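Local coordinates for protein mandelate racemase/muconate lactonizing enzyme/Enolase superfamily (Rhodobacter sphaeroides, PDB 2HZG) that belongs to the enolase superfamily, with an N-terminal capping domain and a TIM-barrel-like domain that holds a sodium ion, at residues N258-M261 / A262-M266; P79-I82 / A83-A86. One frame throughout, in Å; residues are numbered along the deposited sequence.

Contact 1: N258-M261 / A262-M266; sequences NFHM and AQHLM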
loop_
_atom_site.group_PDB
_atom_site.type_symbol
_atom_site.label_atom_id
_atom_site.label_comp_id
_atom_site.label_asym_id
_atom_site.label_seq_id
_atom_site.Cartn_x
_atom_site.Cartn_y
_atom_site.Cartn_z
ATOM N N ASN A 258 -2.690 5.774 4.474
ATOM C CA ASN A 258 -2.940 5.738 5.900
ATOM C C ASN A 258 -2.400 6.996 6.549
ATOM O O ASN A 258 -1.687 7.776 5.910
ATOM C CB ASN A 258 -2.398 4.450 6.564
ATOM C CG ASN A 258 -0.915 4.218 6.281
ATOM O OD1 ASN A 258 -0.076 5.038 6.640
ATOM N ND2 ASN A 258 -0.597 3.099 5.639
ATOM N N PHE A 259 -2.744 7.185 7.816
ATOM C CA PHE A 259 -2.288 8.335 8.585
ATOM C C PHE A 259 -0.757 8.458 8.654
ATOM O O PHE A 259 -0.226 9.545 8.506
ATOM C CB PHE A 259 -2.880 8.314 10.008
ATOM C CG PHE A 259 -2.219 9.283 10.954
ATOM C CD1 PHE A 259 -2.561 10.629 10.942
ATOM C CD2 PHE A 259 -1.246 8.846 11.853
ATOM C CE1 PHE A 259 -1.967 11.524 11.797
ATOM C CE2 PHE A 259 -0.617 9.742 12.711
ATOM C CZ PHE A 259 -0.980 11.084 12.691
ATOM N N HIS A 260 -0.059 7.364 8.929
ATOM C CA HIS A 260 1.386 7.459 9.133
ATOM C C HIS A 260 2.204 7.853 7.900
ATOM O O HIS A 260 3.226 8.504 8.046
ATOM C CB HIS A 260 1.952 6.232 9.874
ATOM C CG HIS A 260 1.659 6.271 11.344
ATOM N ND1 HIS A 260 0.622 5.566 11.914
ATOM C CD2 HIS A 260 2.222 6.992 12.345
ATOM C CE1 HIS A 260 0.571 5.832 13.209
ATOM N NE2 HIS A 260 1.533 6.692 13.495
ATOM N N MET A 261 1.759 7.472 6.708
ATOM C CA MET A 261 2.375 7.994 5.473
ATOM C C MET A 261 2.368 9.537 5.444
ATOM O O MET A 261 3.369 10.165 5.091
ATOM C CB MET A 261 1.677 7.444 4.243
ATOM C CG MET A 261 1.952 5.973 4.012
ATOM S SD MET A 261 1.190 5.402 2.497
ATOM C CE MET A 261 2.127 6.251 1.208
ATOM N N ALA A 262 1.256 10.139 5.853
ATOM C CA ALA A 262 1.165 11.595 5.935
ATOM C C ALA A 262 2.026 12.129 7.093
ATOM O O ALA A 262 2.792 13.088 6.910
ATOM C CB ALA A 262 -0.284 12.035 6.085
ATOM N N GLN A 263 1.913 11.515 8.278
ATOM C CA GLN A 263 2.733 11.970 9.408
ATOM C C GLN A 263 4.233 11.888 9.137
ATOM O O GLN A 263 4.982 12.791 9.501
ATOM C CB GLN A 263 2.417 11.219 10.696
ATOM C CG GLN A 263 3.024 11.930 11.897
ATOM C CD GLN A 263 2.857 11.145 13.181
ATOM O OE1 GLN A 263 2.207 11.612 14.111
ATOM N NE2 GLN A 263 3.431 9.954 13.234
ATOM N N HIS A 264 4.660 10.793 8.516
ATOM C CA HIS A 264 6.077 10.620 8.173
ATOM C C HIS A 264 6.569 11.640 7.163
ATOM O O HIS A 264 7.687 12.149 7.284
ATOM C CB HIS A 264 6.348 9.205 7.664
ATOM C CG HIS A 264 6.127 8.144 8.699
ATOM N ND1 HIS A 264 5.969 6.813 8.378
ATOM C CD2 HIS A 264 6.033 8.222 10.046
ATOM C CE1 HIS A 264 5.790 6.115 9.486
ATOM N NE2 HIS A 264 5.811 6.949 10.510
ATOM N N LEU A 265 5.744 11.929 6.157
ATOM C CA LEU A 265 6.076 12.988 5.205
ATOM C C LEU A 265 6.254 14.327 5.906
ATOM O O LEU A 265 7.222 15.045 5.622
ATOM C CB LEU A 265 5.018 13.092 4.084
ATOM C CG LEU A 265 5.369 14.028 2.921
ATOM C CD1 LEU A 265 6.612 13.573 2.138
ATOM C CD2 LEU A 265 4.147 14.102 2.009
ATOM N N MET A 266 5.352 14.665 6.831
ATOM C CA MET A 266 5.534 15.913 7.613
ATOM C C MET A 266 6.779 15.884 8.491
ATOM O O MET A 266 7.535 16.854 8.527
ATOM C CB MET A 266 4.317 16.243 8.459
ATOM C CG MET A 266 3.077 16.515 7.623
ATOM S SD MET A 266 1.673 17.026 8.631
ATOM C CE MET A 266 1.163 15.471 9.339
#
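F259 and H260 meet Q263 and H264 in a local contact over the first turns of helix 259-268, which follows strand 249-252 of the barrel domain. Three i to i+4 backbone bonds run through it, from Q263 N, H264 N and L265 N to the carbonyls of F259, H260 and M261. N258 is the N-cap: its OD1 accepts from M261 N at 3.0 Å. The Q263 side chain is extended, with CG turned away from the backbone N (chi1 -166°), and its amide lies along the edges of two rings, F259 and H260, which touch each other. Q263 OE1 is 3.5 Å from F259 CZ. Q263 NE2 is 3.3 Å from H260 CD2. H260 CB sits over the H264 ring face as a CH-pi contact, 4.2 Å from its centroid. H260 O lies over the same ring, offset toward the rim. H264 NE2 is hydrogen-bonded to G233 O of the second subunit, so this flank of the helix faces the dimer partner. F259 packs on V290 and A293 of helix 284-297 and makes a cation-pi contact with R289. A262 and L265 cover I274 of strand 273-276, completing the beta-alpha-beta unit, and L265 also touches helix 235-242.

Contact 2: P79-I82 / A83-A86; sequences PDDI and ARIA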
loop_
_atom_site.group_PDB
_atom_site.type_symbol
_atom_site.label_atom_id
_atom_site.label_comp_id
_atom_site.label_asym_id
_atom_site.label_seq_id
_atom_site.Cartn_x
_atom_site.Cartn_y
_atom_site.Cartn_z
ATOM N N PRO A 79 -21.126 8.574 15.295
ATOM C CA PRO A 79 -19.771 8.750 14.777
ATOM C C PRO A 79 -18.745 7.752 15.311
ATOM O O PRO A 79 -17.890 7.305 14.556
ATOM C CB PRO A 79 -19.423 10.183 15.211
ATOM C CG PRO A 79 -20.730 10.877 15.166
ATOM C CD PRO A 79 -21.692 9.866 15.749
ATOM N N ASP A 80 -18.823 7.418 16.598
ATOM C CA ASP A 80 -17.915 6.458 17.204
ATOM C C ASP A 80 -17.915 5.099 16.523
ATOM O O ASP A 80 -16.895 4.428 16.535
ATOM C CB ASP A 80 -18.228 6.267 18.684
ATOM C CG ASP A 80 -17.793 7.445 19.531
ATOM O OD1 ASP A 80 -17.196 8.414 19.000
ATOM O OD2 ASP A 80 -18.055 7.397 20.742
ATOM N N ASP A 81 -19.056 4.683 15.964
ATOM C CA ASP A 81 -19.127 3.428 15.202
ATOM C C ASP A 81 -18.362 3.482 13.886
ATOM O O ASP A 81 -17.915 2.453 13.417
ATOM C CB ASP A 81 -20.562 3.018 14.917
ATOM C CG ASP A 81 -21.264 2.489 16.151
ATOM O OD1 ASP A 81 -20.709 1.584 16.827
ATOM O OD2 ASP A 81 -22.362 3.002 16.437
ATOM N N ILE A 82 -18.212 4.676 13.305
ATOM C CA ILE A 82 -17.425 4.823 12.071
ATOM C C ILE A 82 -15.972 4.453 12.343
ATOM O O ILE A 82 -15.401 3.610 11.647
ATOM C CB ILE A 82 -17.534 6.240 11.440
ATOM C CG1 ILE A 82 -19.014 6.549 11.094
ATOM C CG2 ILE A 82 -16.604 6.322 10.209
ATOM C CD1 ILE A 82 -19.296 7.959 10.506
ATOM N N ALA A 83 -15.404 5.076 13.372
ATOM C CA ALA A 83 -14.061 4.741 13.868
ATOM C C ALA A 83 -13.934 3.249 14.171
ATOM O O ALA A 83 -12.945 2.602 13.782
ATOM C CB ALA A 83 -13.701 5.594 15.106
ATOM N N ARG A 84 -14.958 2.701 14.825
ATOM C CA ARG A 84 -14.961 1.294 15.201
ATOM C C ARG A 84 -14.913 0.400 13.967
ATOM O O ARG A 84 -14.124 -0.551 13.899
ATOM C CB ARG A 84 -16.191 0.969 16.060
ATOM C CG ARG A 84 -16.153 -0.397 16.716
ATOM C CD ARG A 84 -17.486 -0.705 17.468
ATOM N NE ARG A 84 -18.656 -0.586 16.594
ATOM C CZ ARG A 84 -18.978 -1.475 15.660
ATOM N NH1 ARG A 84 -18.226 -2.559 15.466
ATOM N NH2 ARG A 84 -20.056 -1.279 14.915
ATOM N N ILE A 85 -15.767 0.705 12.997
ATOM C CA ILE A 85 -15.834 -0.069 11.778
ATOM C C ILE A 85 -14.528 0.017 10.976
ATOM O O ILE A 85 -14.033 -1.004 10.459
ATOM C CB ILE A 85 -17.067 0.343 10.918
ATOM C CG1 ILE A 85 -18.364 -0.130 11.611
ATOM C CG2 ILE A 85 -16.955 -0.231 9.484
ATOM C CD1 ILE A 85 -19.677 0.496 11.053
ATOM N N ALA A 86 -13.994 1.233 10.843
ATOM C CA ALA A 86 -12.701 1.445 10.163
ATOM C C ALA A 86 -11.544 0.665 10.818
ATOM O O ALA A 86 -10.727 0.063 10.126
ATOM C CB ALA A 86 -12.370 2.942 10.107
#
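D81 and R84 lie side by side near the start of helix 79-92, their side chains pointing the same way. They form an i to i+3 salt bridge on one flank of the helix. R84 NE donates to D81 OD1 at 3.0 Å, and the bond is nearly straight, with an N-H...O angle of 169°. OD1 lies almost in the guanidinium plane and meets it at the edge. It accepts through its anti lone pair, on the side away from OD2. The carboxylate plane is turned 77° from the guanidinium plane, so the two groups do not pair flat. The bend of the arginine chain at chi3 (55°) brings NE round to the acid. R84 NH2 is farther from D81 OD1, at 3.5 Å.

Each group has a further partner. D81 OD2 accepts from D77 N, earlier in the chain, and R84 NH1 donates to Q74 OE1. The pair therefore ties the first turn to the chain that leads into it. The backbone is regular here: R84 N, I85 N and A86 N donate to D80 O, D81 O and I82 O. I85 CG1 rests 3.2 Å from D81 O. I85 also packs on V71 and Q74 of the preceding loop. I82 is buried against helix 99-118, where it meets E107, L110, W111 and L114.

Overall arrangement
Following the chain from the N terminus, contact 2 comes first, in helix 79-92 of the N-terminal domain. Helix 99-118 comes next and packs against it. The chain then enters the barrel domain, and contact 1 follows in helix 259-268, between strands 249-252 and 273-276. Each contact joins directly consecutive residues, so neither closes a long loop. They are in series and neither nest nor cross. The centres of contact 1 and contact 2 are about 21 Å apart. The nearest atoms of contact 1 and contact 2 are about 10 Å apart, without touching. Contact 2 belongs to the helical part of the N-terminal domain, whereas contact 1 lies on the barrel's outer layer and reaches the second subunit.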